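PDB 1ZEJ: 3-hydroxyacyl-CoA dehydrogenase, which probably uses NAD+ to oxidise a 3-hydroxy substrate, an acyl-CoA thioester or L-gulonate. Local coordinates for residues R25-A30 with I76-V81; I29-K34 with V128-P133; L226-Y231 with G261-K266; Y235-F240 with F245-W250. All coordinates share one frame; numbering follows the deposited sequence. Where two conformers were deposited one is given.

Contact 1 (R25-A30 with I76-V81); sequences RGIAIA and IVMEAV
In the Rossmann-type NAD-binding domain, Ile27 of helix 22-32 reaches across to strand 76-79 and meets Met78 and Ala80 on one side of the sheet. The helix follows strand 14-18 and the glycine-rich turn, and strand 76-79 runs parallel to strand 14-18 beside it. Ile27 alone bridges the gap from the helix, where the two backbones stand 8.3 Å apart between Ile27 CA and Met78 CA. Its two branches divide the work. The CG2 methyl lies anti to the backbone N and comes to 4.3 Å from Met78 CG, the methylene before the selenium. The other branch, CG1, stays beside the backbone N (chi1 -67°) and carries CD1 past the end of the strand to within 4.2 Å of Ala80 CB. The two contacts are thus spread two residues apart along the chain. Glu79, between them, turns its side chain to the other side of the sheet, where its OE2 takes the N-H of Val81 at 2.6 Å through the anti lone pair and also pairs with Lys88. Ala80 lies close to Gly24, one of the predicted NAD+ positions. The chemistry is purely apolar and not tight: methyl and methylene groups at van der Waals range or a little beyond, so the helix is seated by shape and hydrophobic burial, while the carboxylate bonds of Glu79 lie on the other side of the sheet.

Contact 2 (I29-K34 with V128-P133); sequences IAIASK and VHWMNP
The indole of Trp130 takes Ala30 and Ile31 obliquely, neither squarely on a face nor in its plane, and offers them the outer carbons of its six-membered ring. Ala30 CB sits 3.8 Å from Trp130 CZ3, while Ile31 CG1 lies 4.2 Å from Trp130 CH2. The next ring along the strand, that of His129, takes no part in this packing and has Met131 CE over one face, 3.5 Å above the plane of the His129 ring and displaced toward the rim. Trp130 can span the distance because CG stands beside its backbone N, anti to the carbonyl carbon (chi1 -65°), which throws the indole off the strand toward the helix. Ile31 starts out less directly aimed, and only its CG1 branch closes on the ring. After the apolar patch, Ser33 OG donates to Ala30 O at 2.6 Å, tilted 21° from the carbonyl plane, and in turn accepts from Lys34 NZ at 2.9 Å. His129, predicted to matter for catalysis, bonds through ND1 to Glu141 OE1, consistent with the His-Glu pair of the family, while Asn132 is a predicted NAD+ residue. The backbone N of Trp130 is tied to Asn106 OD1. The indole therefore fills the space between helix 22-32, where Met23 also touches it, Leu160 of helix 150-162, and Val140 of the antiparallel strand 139-144.

Contact 3 (L226-Y231 with G261-K266); sequences LDVAYY and GVKAGK
Asp227, in the first turn of helix 226-240, faces Lys263 on a short 3-10 turn at 262-264, whose ends are drawn together by a G1 beta bulge in which Gly265 and Lys266 both face Gly261. The carbonyl of Gly261 is gripped twice, by Ala264 N at 2.9 Å and Lys266 N at 3.0 Å, from opposite faces of its plane. A side chain at Gly261 would run into the carbonyl O of the preceding residue. This turn belongs to the helical C-terminal domain, far from the annotated sites. Across the gap the two charged chains come from opposite directions and form a salt bridge at the surface. Lys263 bends at its third torsion (chi3 96°), which turns CE and NZ toward the carboxylate. Asp227 OD1 also receives a weak bond from Val228 N at 2.9 Å, which helps settle the turn of the carboxylate. Val228 CG2 flanks the ammonium, 4.0 Å from Lys263 NZ. With an alanine in place of Asp227, the ammonium of Lys263 would probably be left without this counter-charge and its long chain free to swing. The bridge itself is lopsided: Lys263 NZ meets the syn lone pair of Asp227 OD1 at 2.7 Å, and Asp227 OD2 only weakly at 3.2 Å.

Contact 4 (Y235-F240 with F245-W250); sequences YLYKRF and FKPPEW
Tyr237 leaves helix 226-240 with its CB 3.8 Å from Phe245 CB and a looser 4.2 Å from Pro247 CD. CG lies anti to the backbone N (chi1 -170°), which lays the ring alongside Lys246, both chains running the same way. Ring atom CD1 then passes the Lys246 backbone, CE1 meets Lys246 CB, and Lys246 CG sits over the face, 3.9 Å from the centroid of the Tyr237 ring and 17° off its normal: a CH-pi contact. At the tip, Tyr237 OH comes to 3.1 Å from Lys246 CE, because the lysine chain bends at chi3 (-86°). Replacing Tyr237 by an alanine would probably leave the methylenes of Lys246 without the ring face they lie on, and its chain freer to turn. Deeper in, Leu236 CB makes a second CH-pi contact, 3.7 Å from the centroid of the Phe245 ring, and Leu236 CD1 covers Phe245 CE1 at 3.7 Å. The helix also meets the second subunit, where Arg239 pairs with Asp114 and Tyr235 OH bonds to Ser111 N of that chain. The whole is the tight connection between two successive helices of the C-terminal domain, in which the chain folds back on helix 226-240 before helix 249-256 begins.

Overall arrangement
The four contacts fall into two pairs, one in each domain. Contacts 1 and 2 lie 7 Å apart between centres and share helix 22-32, which they pin to the same sheet. Trp130 also touches Ile27 and Met78, making one continuous apolar core beside the predicted NAD+ site. Both close before contact 3 opens. Contacts 3 and 4, 16 Å apart between centres, both use helix 226-240. Contact 4 closes a short turn within the longer excursion that contact 3 closes, and Tyr230 packs on Pro247 and Pro248 between them. Centres of the two pairs are 39 to 44 Å apart, on opposite sides of the chain's centre. Contacts 2 and 4 both reach the second subunit, so each domain takes part in the dimer.

Contact 1 (R25-A30 with I76-V81)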
loop_
_atom_site.group_PDB
_atom_site.type_symbol
_atom_site.label_atom_id
_atom_site.label_comp_id
_atom_site.label_asym_id
_atom_site.label_seq_id
_atom_site.Cartn_x
_atom_site.Cartn_y
_atom_site.Cartn_z
ATOM N N ARG A 25 2.291 -20.959 18.207
ATOM C CA ARG A 25 3.707 -21.313 18.117
ATOM C C ARG A 25 4.571 -20.075 17.819
ATOM O O ARG A 25 5.588 -19.823 18.494
ATOM C CB ARG A 25 3.978 -22.438 17.112
ATOM C CG ARG A 25 5.222 -22.218 16.275
ATOM C CD ARG A 25 5.565 -23.437 15.466
ATOM N NE ARG A 25 5.309 -23.292 14.039
ATOM C CZ ARG A 25 6.036 -22.545 13.207
ATOM N NH1 ARG A 25 7.050 -21.807 13.644
ATOM N NH2 ARG A 25 5.729 -22.521 11.922
ATOM N N GLY A 26 4.128 -19.258 16.853
ATOM C CA GLY A 26 4.861 -18.039 16.493
ATOM C C GLY A 26 4.854 -16.994 17.592
ATOM O O GLY A 26 5.872 -16.331 17.833
ATOM N N ILE A 27 3.718 -16.836 18.256
ATOM C CA ILE A 27 3.580 -15.898 19.379
ATOM C C ILE A 27 4.513 -16.335 20.531
ATOM O O ILE A 27 5.197 -15.514 21.139
ATOM C CB ILE A 27 2.110 -15.775 19.857
ATOM C CG1 ILE A 27 1.203 -15.096 18.795
ATOM C CG2 ILE A 27 2.000 -15.019 21.182
ATOM C CD1 ILE A 27 -0.283 -15.357 19.023
ATOM N N ALA A 28 4.538 -17.631 20.819
ATOM C CA ALA A 28 5.410 -18.199 21.862
ATOM C C ALA A 28 6.894 -17.921 21.544
ATOM O O ALA A 28 7.629 -17.487 22.428
ATOM C CB ALA A 28 5.168 -19.697 21.997
ATOM N N ILE A 29 7.277 -18.043 20.267
ATOM C CA ILE A 29 8.638 -17.731 19.824
ATOM C C ILE A 29 8.952 -16.256 19.972
ATOM O O ILE A 29 9.993 -15.913 20.477
ATOM C CB ILE A 29 8.907 -18.188 18.380
ATOM C CG1 ILE A 29 8.847 -19.699 18.280
ATOM C CG2 ILE A 29 10.228 -17.630 17.856
ATOM C CD1 ILE A 29 8.788 -20.204 16.846
ATOM N N ALA A 30 8.040 -15.395 19.574
ATOM C CA ALA A 30 8.216 -13.945 19.738
ATOM C C ALA A 30 8.399 -13.548 21.204
ATOM O O ALA A 30 9.294 -12.786 21.561
ATOM C CB ALA A 30 7.018 -13.202 19.121
ATOM N N ILE A 76 -0.104 -12.421 31.634
ATOM C CA ILE A 76 -0.864 -12.111 30.442
ATOM C C ILE A 76 -1.203 -13.466 29.792
ATOM O O ILE A 76 -0.392 -14.423 29.840
ATOM C CB ILE A 76 -0.047 -11.338 29.350
ATOM C CG1 ILE A 76 0.379 -9.936 29.807
ATOM C CG2 ILE A 76 -0.872 -11.232 28.075
ATOM C CD1 ILE A 76 1.174 -9.093 28.696
ATOM N N VAL A 77 -2.422 -13.593 29.290
ATOM C CA VAL A 77 -2.832 -14.751 28.503
ATOM C C VAL A 77 -3.083 -14.325 27.053
ATOM O O VAL A 77 -3.777 -13.318 26.780
ATOM C CB VAL A 77 -4.084 -15.380 29.039
ATOM C CG1 VAL A 77 -4.512 -16.624 28.179
ATOM C CG2 VAL A 77 -3.891 -15.723 30.498
HETATM N N MSE A 78 -2.479 -15.069 26.133
HETATM C CA MSE A 78 -2.707 -14.891 24.670
HETATM C C MSE A 78 -3.428 -16.133 24.169
HETATM O O MSE A 78 -2.958 -17.257 24.365
HETATM C CB MSE A 78 -1.389 -14.759 23.932
HETATM C CG MSE A 78 -0.468 -13.692 24.508
HETATM SE SE MSE A 78 -0.604 -12.109 23.425
HETATM C CE MSE A 78 0.558 -10.811 24.439
ATOM N N GLU A 79 -4.573 -15.939 23.532
ATOM C CA GLU A 79 -5.360 -17.028 22.984
ATOM C C GLU A 79 -5.282 -17.024 21.446
ATOM O O GLU A 79 -5.512 -16.001 20.807
ATOM C CB GLU A 79 -6.794 -16.954 23.525
ATOM C CG GLU A 79 -7.775 -17.855 22.783
ATOM C CD GLU A 79 -8.250 -17.273 21.475
ATOM O OE1 GLU A 79 -8.873 -16.210 21.516
ATOM O OE2 GLU A 79 -8.015 -17.876 20.401
ATOM N N ALA A 80 -4.875 -18.151 20.859
ATOM C CA ALA A 80 -4.788 -18.275 19.419
ATOM C C ALA A 80 -5.386 -19.584 18.957
ATOM O O ALA A 80 -4.698 -20.370 18.310
ATOM C CB ALA A 80 -3.333 -18.182 18.976
ATOM N N VAL A 81 -6.662 -19.824 19.262
ATOM C CA VAL A 81 -7.314 -21.075 18.875
ATOM C C VAL A 81 -8.088 -20.864 17.569
ATOM O O VAL A 81 -8.057 -19.776 16.994
ATOM C CB VAL A 81 -8.230 -21.629 19.996
ATOM C CG1 VAL A 81 -7.441 -21.860 21.270
ATOM C CG2 VAL A 81 -9.429 -20.706 20.296
#

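Contact 2 (I29-K34 with V128-P133)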
loop_
_atom_site.group_PDB
_atom_site.type_symbol
_atom_site.label_atom_id
_atom_site.label_comp_id
_atom_site.label_asym_id
_atom_site.label_seq_id
_atom_site.Cartn_x
_atom_site.Cartn_y
_atom_site.Cartn_z
ATOM N N ILE A 29 7.277 -18.043 20.267
ATOM C CA ILE A 29 8.638 -17.731 19.824
ATOM C C ILE A 29 8.952 -16.256 19.972
ATOM O O ILE A 29 9.993 -15.913 20.477
ATOM C CB ILE A 29 8.907 -18.188 18.380
ATOM C CG1 ILE A 29 8.847 -19.699 18.280
ATOM C CG2 ILE A 29 10.228 -17.630 17.856
ATOM C CD1 ILE A 29 8.788 -20.204 16.846
ATOM N N ALA A 30 8.040 -15.395 19.574
ATOM C CA ALA A 30 8.216 -13.945 19.738
ATOM C C ALA A 30 8.399 -13.548 21.204
ATOM O O ALA A 30 9.294 -12.786 21.561
ATOM C CB ALA A 30 7.018 -13.202 19.121
ATOM N N ILE A 31 7.570 -14.110 22.071
ATOM C CA ILE A 31 7.597 -13.744 23.469
ATOM C C ILE A 31 8.820 -14.337 24.244
ATOM O O ILE A 31 9.345 -13.707 25.169
ATOM C CB ILE A 31 6.244 -14.155 24.101
ATOM C CG1 ILE A 31 5.149 -13.260 23.511
ATOM C CG2 ILE A 31 6.284 -14.036 25.635
ATOM C CD1 ILE A 31 3.785 -13.558 23.956
ATOM N N ALA A 32 9.235 -15.547 23.876
ATOM C CA ALA A 32 10.265 -16.255 24.567
ATOM C C ALA A 32 11.627 -15.588 24.429
ATOM O O ALA A 32 12.520 -15.918 25.203
ATOM C CB ALA A 32 10.344 -17.688 24.095
ATOM N N SER A 33 11.753 -14.653 23.470
ATOM C CA SER A 33 12.931 -13.812 23.338
ATOM C C SER A 33 13.244 -13.046 24.624
ATOM O O SER A 33 14.422 -12.896 24.954
ATOM C CB SER A 33 12.814 -12.853 22.141
ATOM O OG SER A 33 11.708 -11.987 22.251
ATOM N N LYS A 34 12.195 -12.626 25.351
ATOM C CA LYS A 34 12.315 -11.809 26.552
ATOM C C LYS A 34 11.655 -12.408 27.806
ATOM O O LYS A 34 11.999 -12.019 28.913
ATOM C CB LYS A 34 11.722 -10.410 26.301
ATOM C CG LYS A 34 12.633 -9.435 25.499
ATOM C CD LYS A 34 12.756 -9.882 24.053
ATOM C CE LYS A 34 12.726 -8.743 23.008
ATOM N NZ LYS A 34 12.171 -9.229 21.672
ATOM N N VAL A 128 -5.426 -8.955 20.276
ATOM C CA VAL A 128 -4.021 -8.626 19.890
ATOM C C VAL A 128 -3.738 -9.384 18.605
ATOM O O VAL A 128 -3.598 -10.640 18.644
ATOM C CB VAL A 128 -2.972 -8.961 20.983
ATOM C CG1 VAL A 128 -1.583 -8.756 20.518
ATOM C CG2 VAL A 128 -3.172 -8.160 22.209
ATOM N N HIS A 129 -3.650 -8.635 17.502
ATOM C CA HIS A 129 -3.533 -9.102 16.146
ATOM C C HIS A 129 -2.068 -9.056 15.690
ATOM O O HIS A 129 -1.482 -7.996 15.477
ATOM C CB HIS A 129 -4.447 -8.230 15.278
ATOM C CG HIS A 129 -4.421 -8.544 13.826
ATOM N ND1 HIS A 129 -4.635 -7.575 12.865
ATOM C CD2 HIS A 129 -4.243 -9.716 13.155
ATOM C CE1 HIS A 129 -4.549 -8.131 11.666
ATOM N NE2 HIS A 129 -4.303 -9.426 11.818
ATOM N N TRP A 130 -1.463 -10.236 15.692
ATOM C CA TRP A 130 -0.084 -10.433 15.302
ATOM C C TRP A 130 -0.062 -10.686 13.834
ATOM O O TRP A 130 -1.004 -11.223 13.280
ATOM C CB TRP A 130 0.493 -11.677 15.982
ATOM C CG TRP A 130 0.609 -11.607 17.486
ATOM C CD1 TRP A 130 -0.394 -11.820 18.386
ATOM C CD2 TRP A 130 1.781 -11.348 18.256
ATOM N NE1 TRP A 130 0.076 -11.713 19.657
ATOM C CE2 TRP A 130 1.409 -11.403 19.606
ATOM C CE3 TRP A 130 3.104 -11.058 17.937
ATOM C CZ2 TRP A 130 2.322 -11.207 20.645
ATOM C CZ3 TRP A 130 4.021 -10.879 18.972
ATOM C CH2 TRP A 130 3.624 -10.935 20.307
HETATM N N MSE A 131 1.041 -10.331 13.182
HETATM C CA MSE A 131 1.186 -10.577 11.745
HETATM C C MSE A 131 1.991 -11.873 11.570
HETATM O O MSE A 131 2.430 -12.490 12.536
HETATM C CB MSE A 131 1.850 -9.384 11.047
HETATM C CG MSE A 131 1.302 -8.025 11.424
HETATM SE SE MSE A 131 -0.564 -7.776 10.900
HETATM C CE MSE A 131 -1.231 -6.639 12.380
ATOM N N ASN A 132 2.100 -12.335 10.352
ATOM C CA ASN A 132 2.649 -13.655 10.091
ATOM C C ASN A 132 3.985 -13.568 9.400
ATOM O O ASN A 132 4.033 -13.052 8.295
ATOM C CB ASN A 132 1.683 -14.437 9.189
ATOM C CG ASN A 132 1.993 -15.940 9.150
ATOM O OD1 ASN A 132 2.629 -16.509 10.059
ATOM N ND2 ASN A 132 1.545 -16.584 8.097
ATOM N N PRO A 133 5.060 -14.131 9.998
ATOM C CA PRO A 133 5.156 -14.759 11.331
ATOM C C PRO A 133 5.286 -13.752 12.460
ATOM O O PRO A 133 5.983 -12.727 12.275
ATOM C CB PRO A 133 6.426 -15.603 11.238
ATOM C CG PRO A 133 6.968 -15.456 9.855
ATOM C CD PRO A 133 6.322 -14.243 9.263
#

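Contact 3 (L226-Y231 with G261-K266)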
loop_
_atom_site.group_PDB
_atom_site.type_symbol
_atom_site.label_atom_id
_atom_site.label_comp_id
_atom_site.label_asym_id
_atom_site.label_seq_id
_atom_site.Cartn_x
_atom_site.Cartn_y
_atom_site.Cartn_z
ATOM N N LEU A 226 -1.398 19.057 -0.027
ATOM C CA LEU A 226 -2.767 18.877 0.423
ATOM C C LEU A 226 -3.736 19.687 -0.428
ATOM O O LEU A 226 -4.817 19.202 -0.706
ATOM C CB LEU A 226 -2.918 19.261 1.896
ATOM C CG LEU A 226 -2.712 18.156 2.922
ATOM C CD1 LEU A 226 -1.435 17.376 2.709
ATOM C CD2 LEU A 226 -2.803 18.746 4.354
ATOM N N ASP A 227 -3.354 20.927 -0.787
ATOM C CA ASP A 227 -4.115 21.743 -1.746
ATOM C C ASP A 227 -4.268 21.034 -3.120
ATOM O O ASP A 227 -5.374 20.951 -3.683
ATOM C CB ASP A 227 -3.495 23.144 -1.878
ATOM C CG ASP A 227 -1.996 23.118 -2.209
ATOM O OD1 ASP A 227 -1.314 22.075 -2.085
ATOM O OD2 ASP A 227 -1.498 24.154 -2.620
ATOM N N VAL A 228 -3.156 20.504 -3.630
ATOM C CA VAL A 228 -3.152 19.770 -4.880
ATOM C C VAL A 228 -4.125 18.605 -4.791
ATOM O O VAL A 228 -4.972 18.425 -5.671
ATOM C CB VAL A 228 -1.725 19.260 -5.227
ATOM C CG1 VAL A 228 -1.777 18.220 -6.322
ATOM C CG2 VAL A 228 -0.858 20.429 -5.642
ATOM N N ALA A 229 -4.026 17.844 -3.706
ATOM C CA ALA A 229 -4.868 16.676 -3.514
ATOM C C ALA A 229 -6.342 17.016 -3.386
ATOM O O ALA A 229 -7.179 16.334 -3.957
ATOM C CB ALA A 229 -4.394 15.866 -2.304
ATOM N N TYR A 230 -6.670 18.076 -2.662
ATOM C CA TYR A 230 -8.057 18.443 -2.492
ATOM C C TYR A 230 -8.723 18.843 -3.817
ATOM O O TYR A 230 -9.816 18.385 -4.121
ATOM C CB TYR A 230 -8.194 19.605 -1.517
ATOM C CG TYR A 230 -9.626 19.823 -1.084
ATOM C CD1 TYR A 230 -10.190 19.033 -0.083
ATOM C CD2 TYR A 230 -10.417 20.802 -1.669
ATOM C CE1 TYR A 230 -11.497 19.195 0.315
ATOM C CE2 TYR A 230 -11.737 20.975 -1.270
ATOM C CZ TYR A 230 -12.265 20.156 -0.273
ATOM O OH TYR A 230 -13.565 20.302 0.165
ATOM N N TYR A 231 -8.072 19.722 -4.568
ATOM C CA TYR A 231 -8.573 20.138 -5.879
ATOM C C TYR A 231 -8.493 18.996 -6.903
ATOM O O TYR A 231 -9.350 18.890 -7.742
ATOM C CB TYR A 231 -7.831 21.389 -6.372
ATOM C CG TYR A 231 -8.047 22.589 -5.484
ATOM C CD1 TYR A 231 -9.321 23.142 -5.318
ATOM C CD2 TYR A 231 -6.979 23.180 -4.804
ATOM C CE1 TYR A 231 -9.523 24.231 -4.493
ATOM C CE2 TYR A 231 -7.166 24.267 -3.978
ATOM C CZ TYR A 231 -8.435 24.796 -3.818
ATOM O OH TYR A 231 -8.612 25.898 -3.003
ATOM N N GLY A 261 1.272 21.251 3.182
ATOM C CA GLY A 261 2.239 20.166 3.105
ATOM C C GLY A 261 3.683 20.589 3.224
ATOM O O GLY A 261 4.007 21.634 3.797
ATOM N N VAL A 262 4.559 19.760 2.671
ATOM C CA VAL A 262 6.017 19.971 2.714
ATOM C C VAL A 262 6.412 21.368 2.228
ATOM O O VAL A 262 7.296 22.012 2.808
ATOM C CB VAL A 262 6.756 18.879 1.870
ATOM C CG1 VAL A 262 8.223 19.169 1.744
ATOM C CG2 VAL A 262 6.557 17.502 2.491
ATOM N N LYS A 263 5.740 21.847 1.183
ATOM C CA LYS A 263 6.039 23.179 0.619
ATOM C C LYS A 263 5.802 24.317 1.622
ATOM O O LYS A 263 6.505 25.343 1.605
ATOM C CB LYS A 263 5.250 23.409 -0.683
ATOM C CG LYS A 263 3.815 23.947 -0.505
ATOM C CD LYS A 263 2.984 23.841 -1.808
ATOM C CE LYS A 263 2.131 22.593 -1.829
ATOM N NZ LYS A 263 1.198 22.534 -3.002
ATOM N N ALA A 264 4.836 24.131 2.522
ATOM C CA ALA A 264 4.561 25.112 3.573
ATOM C C ALA A 264 5.236 24.746 4.892
ATOM O O ALA A 264 5.100 25.445 5.881
ATOM C CB ALA A 264 3.068 25.247 3.770
ATOM N N GLY A 265 5.981 23.648 4.900
ATOM C CA GLY A 265 6.668 23.211 6.087
ATOM C C GLY A 265 5.735 22.526 7.058
ATOM O O GLY A 265 6.156 22.174 8.155
ATOM N N LYS A 266 4.470 22.358 6.671
ATOM C CA LYS A 266 3.448 21.801 7.568
ATOM C C LYS A 266 2.222 21.365 6.789
ATOM O O LYS A 266 1.624 22.136 6.057
ATOM C CB LYS A 266 3.032 22.814 8.661
ATOM C CG LYS A 266 2.107 22.227 9.760
ATOM C CD LYS A 266 1.629 23.329 10.725
ATOM C CE LYS A 266 1.506 22.868 12.144
ATOM N NZ LYS A 266 0.641 21.671 12.366
#

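Contact 4 (Y235-F240 with F245-W250)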
loop_
_atom_site.group_PDB
_atom_site.type_symbol
_atom_site.label_atom_id
_atom_site.label_comp_id
_atom_site.label_asym_id
_atom_site.label_seq_id
_atom_site.Cartn_x
_atom_site.Cartn_y
_atom_site.Cartn_z
ATOM N N TYR A 235 -11.848 17.421 -8.557
ATOM C CA TYR A 235 -12.057 17.352 -10.001
ATOM C C TYR A 235 -12.530 15.941 -10.317
ATOM O O TYR A 235 -13.514 15.753 -11.019
ATOM C CB TYR A 235 -10.771 17.660 -10.788
ATOM C CG TYR A 235 -10.831 17.213 -12.262
ATOM C CD1 TYR A 235 -10.461 15.910 -12.640
ATOM C CD2 TYR A 235 -11.243 18.078 -13.254
ATOM C CE1 TYR A 235 -10.520 15.503 -13.996
ATOM C CE2 TYR A 235 -11.296 17.688 -14.606
ATOM C CZ TYR A 235 -10.943 16.389 -14.963
ATOM O OH TYR A 235 -10.998 15.965 -16.294
ATOM N N LEU A 236 -11.798 14.951 -9.803
ATOM C CA LEU A 236 -12.106 13.550 -10.056
ATOM C C LEU A 236 -13.514 13.209 -9.567
ATOM O O LEU A 236 -14.261 12.513 -10.251
ATOM C CB LEU A 236 -11.075 12.635 -9.374
ATOM C CG LEU A 236 -9.684 12.694 -10.004
ATOM C CD1 LEU A 236 -8.695 11.877 -9.173
ATOM C CD2 LEU A 236 -9.734 12.228 -11.474
ATOM N N TYR A 237 -13.876 13.700 -8.388
ATOM C CA TYR A 237 -15.248 13.520 -7.897
ATOM C C TYR A 237 -16.274 14.178 -8.834
ATOM O O TYR A 237 -17.276 13.559 -9.202
ATOM C CB TYR A 237 -15.384 14.054 -6.465
ATOM C CG TYR A 237 -16.699 13.682 -5.814
ATOM C CD1 TYR A 237 -17.016 12.353 -5.561
ATOM C CD2 TYR A 237 -17.629 14.654 -5.461
ATOM C CE1 TYR A 237 -18.223 11.990 -4.974
ATOM C CE2 TYR A 237 -18.852 14.298 -4.856
ATOM C CZ TYR A 237 -19.128 12.955 -4.623
ATOM O OH TYR A 237 -20.311 12.588 -4.026
ATOM N N LYS A 238 -16.033 15.418 -9.245
ATOM C CA LYS A 238 -16.981 16.081 -10.151
ATOM C C LYS A 238 -17.036 15.447 -11.563
ATOM O O LYS A 238 -18.053 15.519 -12.256
ATOM C CB LYS A 238 -16.684 17.584 -10.239
ATOM C CG LYS A 238 -17.045 18.349 -8.976
ATOM C CD LYS A 238 -17.187 19.842 -9.277
ATOM N N ARG A 239 -15.938 14.822 -11.979
ATOM C CA ARG A 239 -15.869 14.196 -13.296
ATOM C C ARG A 239 -16.432 12.757 -13.362
ATOM O O ARG A 239 -17.065 12.421 -14.346
ATOM C CB ARG A 239 -14.425 14.231 -13.826
ATOM C CG ARG A 239 -14.207 13.573 -15.189
ATOM C CD ARG A 239 -15.065 14.193 -16.269
ATOM N NE ARG A 239 -14.893 13.537 -17.567
ATOM C CZ ARG A 239 -15.401 12.343 -17.907
ATOM N NH1 ARG A 239 -16.101 11.607 -17.038
ATOM N NH2 ARG A 239 -15.184 11.860 -19.136
ATOM N N PHE A 240 -16.217 11.917 -12.347
ATOM C CA PHE A 240 -16.415 10.451 -12.531
ATOM C C PHE A 240 -17.621 9.645 -11.895
ATOM O O PHE A 240 -17.923 8.561 -12.424
ATOM C CB PHE A 240 -15.079 9.717 -12.360
ATOM C CG PHE A 240 -14.089 9.992 -13.482
ATOM C CD1 PHE A 240 -14.349 9.558 -14.781
ATOM C CD2 PHE A 240 -12.910 10.697 -13.243
ATOM C CE1 PHE A 240 -13.446 9.827 -15.815
ATOM C CE2 PHE A 240 -11.991 10.952 -14.264
ATOM C CZ PHE A 240 -12.257 10.528 -15.547
ATOM N N PHE A 245 -13.463 9.368 -4.522
ATOM C CA PHE A 245 -12.876 10.654 -4.887
ATOM C C PHE A 245 -13.393 11.805 -4.024
ATOM O O PHE A 245 -12.848 12.915 -4.083
ATOM C CB PHE A 245 -13.114 10.962 -6.378
ATOM C CG PHE A 245 -12.418 10.012 -7.316
ATOM C CD1 PHE A 245 -11.053 9.692 -7.150
ATOM C CD2 PHE A 245 -13.102 9.479 -8.408
ATOM C CE1 PHE A 245 -10.397 8.813 -8.036
ATOM C CE2 PHE A 245 -12.472 8.588 -9.280
ATOM C CZ PHE A 245 -11.114 8.258 -9.103
ATOM N N LYS A 246 -14.442 11.565 -3.236
ATOM C CA LYS A 246 -15.095 12.673 -2.513
ATOM C C LYS A 246 -14.075 13.334 -1.550
ATOM O O LYS A 246 -13.480 12.654 -0.704
ATOM C CB LYS A 246 -16.341 12.186 -1.757
ATOM C CG LYS A 246 -17.313 13.296 -1.348
ATOM C CD LYS A 246 -18.352 12.800 -0.332
ATOM C CE LYS A 246 -19.592 12.153 -0.993
ATOM N NZ LYS A 246 -20.536 11.567 0.030
ATOM N N PRO A 247 -13.863 14.658 -1.694
ATOM C CA PRO A 247 -12.843 15.403 -0.921
ATOM C C PRO A 247 -13.148 15.540 0.591
ATOM O O PRO A 247 -14.166 16.133 0.959
ATOM C CB PRO A 247 -12.847 16.789 -1.586
ATOM C CG PRO A 247 -14.199 16.917 -2.171
ATOM C CD PRO A 247 -14.591 15.543 -2.625
ATOM N N PRO A 248 -12.246 15.029 1.457
ATOM C CA PRO A 248 -12.507 14.984 2.894
ATOM C C PRO A 248 -12.540 16.348 3.561
ATOM O O PRO A 248 -11.792 17.245 3.192
ATOM C CB PRO A 248 -11.340 14.156 3.428
ATOM C CG PRO A 248 -10.275 14.288 2.454
ATOM C CD PRO A 248 -10.919 14.469 1.128
ATOM N N GLU A 249 -13.416 16.473 4.545
ATOM C CA GLU A 249 -13.534 17.659 5.389
ATOM C C GLU A 249 -12.259 18.051 6.158
ATOM O O GLU A 249 -11.936 19.238 6.256
ATOM C CB GLU A 249 -14.663 17.428 6.397
ATOM C CG GLU A 249 -14.918 18.585 7.350
ATOM C CD GLU A 249 -16.002 18.270 8.354
ATOM O OE1 GLU A 249 -15.849 17.270 9.092
ATOM O OE2 GLU A 249 -17.005 19.032 8.417
ATOM N N TRP A 250 -11.552 17.066 6.712
ATOM C CA TRP A 250 -10.309 17.332 7.464
ATOM C C TRP A 250 -9.293 18.066 6.582
ATOM O O TRP A 250 -8.517 18.890 7.060
ATOM C CB TRP A 250 -9.698 16.038 8.063
ATOM C CG TRP A 250 -9.137 15.037 7.102
ATOM C CD1 TRP A 250 -9.729 13.876 6.709
ATOM C CD2 TRP A 250 -7.851 15.070 6.447
ATOM N NE1 TRP A 250 -8.912 13.192 5.841
ATOM C CE2 TRP A 250 -7.757 13.895 5.656
ATOM C CE3 TRP A 250 -6.784 15.986 6.428
ATOM C CZ2 TRP A 250 -6.653 13.610 4.861
ATOM C CZ3 TRP A 250 -5.679 15.709 5.619
ATOM C CH2 TRP A 250 -5.619 14.514 4.853
#